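Local atomic coordinates of precorrin-6y methylase (Rhodobacter capsulatus, PDB entry 3NJR), a protein that is, in this C-terminal domain, part of an enzyme that methylates precorrin-6Y on the way to adenosylcobalamin, with S-adenosyl-L-methionine as the likely methyl donor. Residues A[30-35]-A[94-99]; A[60-65]-A[81-86]. All coordinates share one frame; numbering follows the deposited sequence.

Overall arrangement
From the N terminus the chain runs first through the loop that holds residues 30-35, then into helix 41-51 and the first central strand, 58-62. Interaction 2 joins the end of that strand and the glycine turn after it to strand 79-84, closing the beta-alpha-beta unit whose crossover is helix 68-75. Helix 87-99 follows directly, and its last turns come back to the early loop in interaction 1. The shorter loop closed by interaction 2 is thus nested within the longer one closed by interaction 1. Their centres lie about 14 Å apart: interaction 2 forms part of the S-adenosyl-L-homocysteine pocket, whereas interaction 1 joins the N-terminal loop to helix 87-99.

Interaction 1: residues A[30-35]-A[94-99]; sequences SAFAHD and QKNIDT
Phe32 and Asn96 bring the two backbones closest, their CA atoms 6.2 Å apart, where the irregular segment 30-35 passes the last turns of helix 87-99. The principle illustrated is that one amide side chain can take up both the N-H and the C=O of a single loop residue. Asn96 does this for Ala33. Its OD1 accepts from Ala33 N at 3.0 Å, on a lone pair in the carbonyl plane but with a bent N-H angle of 137°. Its ND2 gives a straighter bond to Ala33 O, 3.1 Å away, and that oxygen lies close to the Asn96 amide plane. Two bonds to one residue fix the rotation of the amide and tell its oxygen end from its nitrogen end. With CG anti to its own carbonyl carbon (chi1 -67°), the side chain of Asn96 leaves the helix toward the loop. Beside the pair, Ala33 CB rests 4.0 Å from Lys95 CB, while the extended lysine chain leads away. Within the loop, His34 ND1 donates to Phe32 O (3.1 Å) from above the carbonyl plane. The Phe32 side chain packs on Ser68, Val71 and Glu72 of helix 68-75, while Ala33 meets helix 87-99 and Asp35 forms a salt bridge to its Arg89, so the loop touches both helices; Asn96 itself touches Val71.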
# COMPACT_ATOMS: atom_id res chain seq x y z
N SER A 30 9.61 -20.38 -12.90
CA SER A 30 9.93 -21.75 -13.26
C SER A 30 10.73 -21.86 -14.56
O SER A 30 11.14 -22.95 -14.93
CB SER A 30 8.65 -22.57 -13.35
OG SER A 30 7.66 -21.83 -14.04
N ALA A 31 10.95 -20.75 -15.25
CA ALA A 31 11.77 -20.79 -16.47
C ALA A 31 13.27 -20.72 -16.13
O ALA A 31 14.12 -20.66 -17.03
CB ALA A 31 11.35 -19.69 -17.44
N PHE A 32 13.59 -20.76 -14.84
CA PHE A 32 14.95 -20.58 -14.35
C PHE A 32 15.24 -21.59 -13.24
O PHE A 32 14.42 -21.81 -12.34
CB PHE A 32 15.16 -19.17 -13.75
CG PHE A 32 14.60 -18.05 -14.59
CD1 PHE A 32 15.42 -17.34 -15.46
CD2 PHE A 32 13.26 -17.67 -14.47
CE1 PHE A 32 14.91 -16.28 -16.24
CE2 PHE A 32 12.72 -16.63 -15.24
CZ PHE A 32 13.55 -15.93 -16.12
N ALA A 33 16.43 -22.19 -13.32
CA ALA A 33 17.04 -22.85 -12.18
C ALA A 33 17.27 -21.79 -11.11
O ALA A 33 17.87 -20.75 -11.37
CB ALA A 33 18.36 -23.43 -12.61
N HIS A 34 16.76 -22.02 -9.91
CA HIS A 34 16.97 -21.09 -8.80
C HIS A 34 16.85 -21.89 -7.53
O HIS A 34 16.46 -23.06 -7.56
CB HIS A 34 15.93 -19.97 -8.82
CG HIS A 34 14.54 -20.44 -8.53
ND1 HIS A 34 13.67 -20.85 -9.53
CD2 HIS A 34 13.86 -20.58 -7.37
CE1 HIS A 34 12.52 -21.22 -8.98
NE2 HIS A 34 12.62 -21.07 -7.67
N ASP A 35 17.16 -21.25 -6.40
CA ASP A 35 17.22 -21.95 -5.13
C ASP A 35 16.25 -21.40 -4.09
O ASP A 35 16.27 -21.84 -2.95
CB ASP A 35 18.66 -21.96 -4.57
CG ASP A 35 19.16 -20.56 -4.15
OD1 ASP A 35 18.44 -19.53 -4.29
OD2 ASP A 35 20.31 -20.49 -3.66
N GLN A 94 24.84 -20.93 -13.95
CA GLN A 94 25.47 -21.67 -15.02
C GLN A 94 24.44 -22.46 -15.82
O GLN A 94 24.53 -22.51 -17.05
CB GLN A 94 26.56 -22.59 -14.48
CG GLN A 94 27.74 -22.64 -15.41
CD GLN A 94 28.53 -21.34 -15.39
OE1 GLN A 94 28.54 -20.58 -16.39
NE2 GLN A 94 29.18 -21.05 -14.24
N LYS A 95 23.48 -23.05 -15.12
CA LYS A 95 22.43 -23.81 -15.77
C LYS A 95 21.59 -22.93 -16.69
O LYS A 95 21.22 -23.35 -17.80
CB LYS A 95 21.55 -24.52 -14.75
CG LYS A 95 22.31 -25.58 -13.99
CD LYS A 95 21.46 -26.30 -12.97
CE LYS A 95 22.25 -27.42 -12.30
NZ LYS A 95 21.47 -28.01 -11.17
N ASN A 96 21.34 -21.70 -16.26
CA ASN A 96 20.52 -20.77 -17.03
C ASN A 96 21.27 -20.26 -18.23
O ASN A 96 20.67 -20.02 -19.28
CB ASN A 96 20.06 -19.62 -16.15
CG ASN A 96 19.10 -20.06 -15.08
OD1 ASN A 96 18.16 -20.80 -15.36
ND2 ASN A 96 19.33 -19.63 -13.85
N ILE A 97 22.58 -20.10 -18.09
CA ILE A 97 23.42 -19.82 -19.23
C ILE A 97 23.27 -20.99 -20.22
O ILE A 97 22.89 -20.76 -21.38
CB ILE A 97 24.90 -19.53 -18.81
CG1 ILE A 97 25.01 -18.20 -18.05
CG2 ILE A 97 25.81 -19.47 -20.02
CD1 ILE A 97 26.37 -17.95 -17.34
N ASP A 98 23.52 -22.23 -19.75
CA ASP A 98 23.35 -23.45 -20.57
C ASP A 98 21.98 -23.54 -21.25
O ASP A 98 21.91 -23.58 -22.48
CB ASP A 98 23.53 -24.73 -19.74
CG ASP A 98 24.98 -25.01 -19.36
OD1 ASP A 98 25.90 -24.17 -19.60
OD2 ASP A 98 25.20 -26.10 -18.79
N THR A 99 20.92 -23.55 -20.44
CA THR A 99 19.55 -23.67 -20.92
C THR A 99 19.27 -22.81 -22.13
O THR A 99 18.72 -23.30 -23.13
CB THR A 99 18.52 -23.30 -19.84
OG1 THR A 99 18.74 -24.14 -18.70
CG2 THR A 99 17.06 -23.48 -20.34

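Interaction 2: residues A[60-65]-A[81-86]; sequences WDIGGG and ITIEPR. With SAH (S-adenosyl-L-homocysteine), chain C.
Glu84, its CG anti to the backbone N (chi1 167°) and its chain bent at chi2 (60°), brings its carboxylate up to Gly65 and to the ribose of S-adenosyl-L-homocysteine. The two oxygens divide the work: OE1 accepts from O3' of the ligand and OE2 from O2', each at 2.7 Å. On their anti lone pairs they also take backbone N-H groups, OE1 that of Gly65 (2.9 Å) and OE2 that of Arg86 (2.9 Å). Four bonds thus hold the carboxylate, two from protein and two from sugar. An acidic residue at the end of the second strand gripping both ribose hydroxyls is a textbook feature of Rossmann-like methyltransferases, here seen in detail. The preceding strands are parallel and paired in register, with Asp61 N donating to Ile81 O and Ile83 N to Asp61 O. Ile83 O then accepts twice, from Gly63 N nearly in line with its C=O and from Gly64 N (3.0 Å) above the carbonyl plane, where the chain leaves the strand. Gly63, Gly64 and Gly65 line the ligand, Gly63 beside the adenine and Gly65 beside the ribose. Thr82 CG2 packs against Gly64 CA at 3.6 Å. On one face of the sheet Asp61 and Thr82 stand side by side, and both Asp61 OD2 and Thr82 OG1 bond to Ser70 OG of the crossover helix 68-75. On the other face Ile62 meets Ile83 through their CG1 atoms. Strand 125-128 flanks strand 58-62, and strand 106-110 lies beyond strand 79-84, which places this pair within the sheet, with helix 87-99 packing on Thr82 and Glu84 through Ile93.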
# COMPACT_ATOMS: atom_id res chain seq x y z
N TRP A 60 26.44 -5.08 -15.85
CA TRP A 60 26.98 -5.63 -14.62
C TRP A 60 25.79 -5.97 -13.76
O TRP A 60 25.00 -5.09 -13.44
CB TRP A 60 27.88 -4.59 -13.90
CG TRP A 60 29.27 -4.48 -14.45
CD1 TRP A 60 29.76 -5.12 -15.55
CD2 TRP A 60 30.33 -3.67 -13.94
NE1 TRP A 60 31.06 -4.78 -15.75
CE2 TRP A 60 31.44 -3.88 -14.78
CE3 TRP A 60 30.45 -2.78 -12.86
CZ2 TRP A 60 32.68 -3.23 -14.57
CZ3 TRP A 60 31.67 -2.14 -12.66
CH2 TRP A 60 32.77 -2.37 -13.51
N ASP A 61 25.64 -7.23 -13.40
CA ASP A 61 24.56 -7.65 -12.50
C ASP A 61 25.18 -8.03 -11.17
O ASP A 61 25.72 -9.13 -11.02
CB ASP A 61 23.77 -8.83 -13.13
CG ASP A 61 22.71 -9.45 -12.17
OD1 ASP A 61 22.57 -9.01 -10.98
OD2 ASP A 61 22.00 -10.40 -12.62
N ILE A 62 25.13 -7.13 -10.21
CA ILE A 62 25.69 -7.41 -8.90
C ILE A 62 24.66 -8.09 -8.00
O ILE A 62 23.54 -7.62 -7.85
CB ILE A 62 26.25 -6.14 -8.23
CG1 ILE A 62 27.42 -5.60 -9.05
CG2 ILE A 62 26.68 -6.45 -6.79
CD1 ILE A 62 27.52 -4.11 -9.07
N GLY A 63 25.05 -9.23 -7.44
CA GLY A 63 24.14 -9.99 -6.58
C GLY A 63 23.31 -10.95 -7.41
O GLY A 63 22.10 -11.12 -7.16
N GLY A 64 23.96 -11.58 -8.37
CA GLY A 64 23.29 -12.42 -9.35
C GLY A 64 22.22 -13.34 -8.79
O GLY A 64 21.13 -13.41 -9.34
N GLY A 65 22.52 -14.03 -7.70
CA GLY A 65 21.59 -14.98 -7.13
C GLY A 65 21.45 -16.14 -8.09
O GLY A 65 22.32 -17.01 -8.16
N ILE A 81 27.72 -9.60 -17.44
CA ILE A 81 28.59 -10.28 -16.48
C ILE A 81 27.84 -10.33 -15.15
O ILE A 81 27.37 -9.30 -14.66
CB ILE A 81 29.94 -9.55 -16.29
CG1 ILE A 81 30.75 -9.58 -17.59
CG2 ILE A 81 30.74 -10.17 -15.16
CD1 ILE A 81 31.77 -8.50 -17.69
N THR A 82 27.74 -11.52 -14.56
CA THR A 82 26.90 -11.76 -13.39
C THR A 82 27.76 -12.15 -12.20
O THR A 82 28.41 -13.17 -12.23
CB THR A 82 25.88 -12.90 -13.69
OG1 THR A 82 25.18 -12.58 -14.90
CG2 THR A 82 24.88 -13.08 -12.55
N ILE A 83 27.72 -11.33 -11.15
CA ILE A 83 28.62 -11.46 -9.99
C ILE A 83 27.89 -12.04 -8.79
O ILE A 83 27.00 -11.41 -8.25
CB ILE A 83 29.11 -10.05 -9.56
CG1 ILE A 83 29.18 -9.07 -10.75
CG2 ILE A 83 30.40 -10.13 -8.70
CD1 ILE A 83 30.28 -9.32 -11.74
N GLU A 84 28.29 -13.24 -8.35
CA GLU A 84 27.69 -13.91 -7.18
C GLU A 84 28.76 -14.66 -6.34
O GLU A 84 29.59 -15.40 -6.91
CB GLU A 84 26.58 -14.86 -7.66
CG GLU A 84 26.03 -15.88 -6.66
CD GLU A 84 25.40 -15.24 -5.41
OE1 GLU A 84 24.43 -14.46 -5.52
OE2 GLU A 84 25.90 -15.54 -4.30
N PRO A 85 28.78 -14.46 -5.00
CA PRO A 85 29.82 -15.17 -4.22
C PRO A 85 29.55 -16.66 -4.05
O PRO A 85 30.49 -17.46 -4.14
CB PRO A 85 29.83 -14.44 -2.86
CG PRO A 85 28.49 -13.80 -2.77
CD PRO A 85 28.10 -13.44 -4.18
N ARG A 86 28.29 -17.04 -3.85
CA ARG A 86 27.97 -18.41 -3.47
C ARG A 86 28.08 -19.43 -4.61
O ARG A 86 27.32 -19.38 -5.59
CB ARG A 86 26.58 -18.48 -2.84
CG ARG A 86 26.51 -17.79 -1.49
CD ARG A 86 25.18 -18.01 -0.83
NE ARG A 86 24.72 -19.37 -1.02
CZ ARG A 86 23.59 -19.86 -0.52
NH1 ARG A 86 22.80 -19.09 0.22
NH2 ARG A 86 23.24 -21.12 -0.77
N SAH C . 18.60 -10.75 -8.77
CA SAH C . 18.58 -12.11 -8.16
CB SAH C . 17.93 -12.05 -6.77
CG SAH C . 18.88 -12.50 -5.66
SD SAH C . 19.38 -11.12 -4.67
C SAH C . 17.87 -13.09 -9.07
O SAH C . 18.09 -14.30 -9.03
OXT SAH C . 17.06 -12.71 -9.90
C5' SAH C . 20.40 -11.83 -3.40
C4' SAH C . 21.74 -12.38 -3.90
O4' SAH C . 22.80 -11.40 -3.89
C3' SAH C . 22.21 -13.52 -3.01
O3' SAH C . 22.33 -14.71 -3.79
C2' SAH C . 23.58 -13.12 -2.48
O2' SAH C . 24.52 -14.21 -2.45
C1' SAH C . 24.02 -12.03 -3.45
N9 SAH C . 25.02 -11.12 -2.81
C8 SAH C . 25.03 -10.73 -1.52
N7 SAH C . 26.09 -9.93 -1.25
C5 SAH C . 26.79 -9.79 -2.39
C6 SAH C . 28.01 -9.07 -2.81
N6 SAH C . 28.69 -8.33 -1.91
N1 SAH C . 28.43 -9.17 -4.10
C2 SAH C . 27.75 -9.92 -5.00
N3 SAH C . 26.63 -10.60 -4.68
C4 SAH C . 26.09 -10.58 -3.42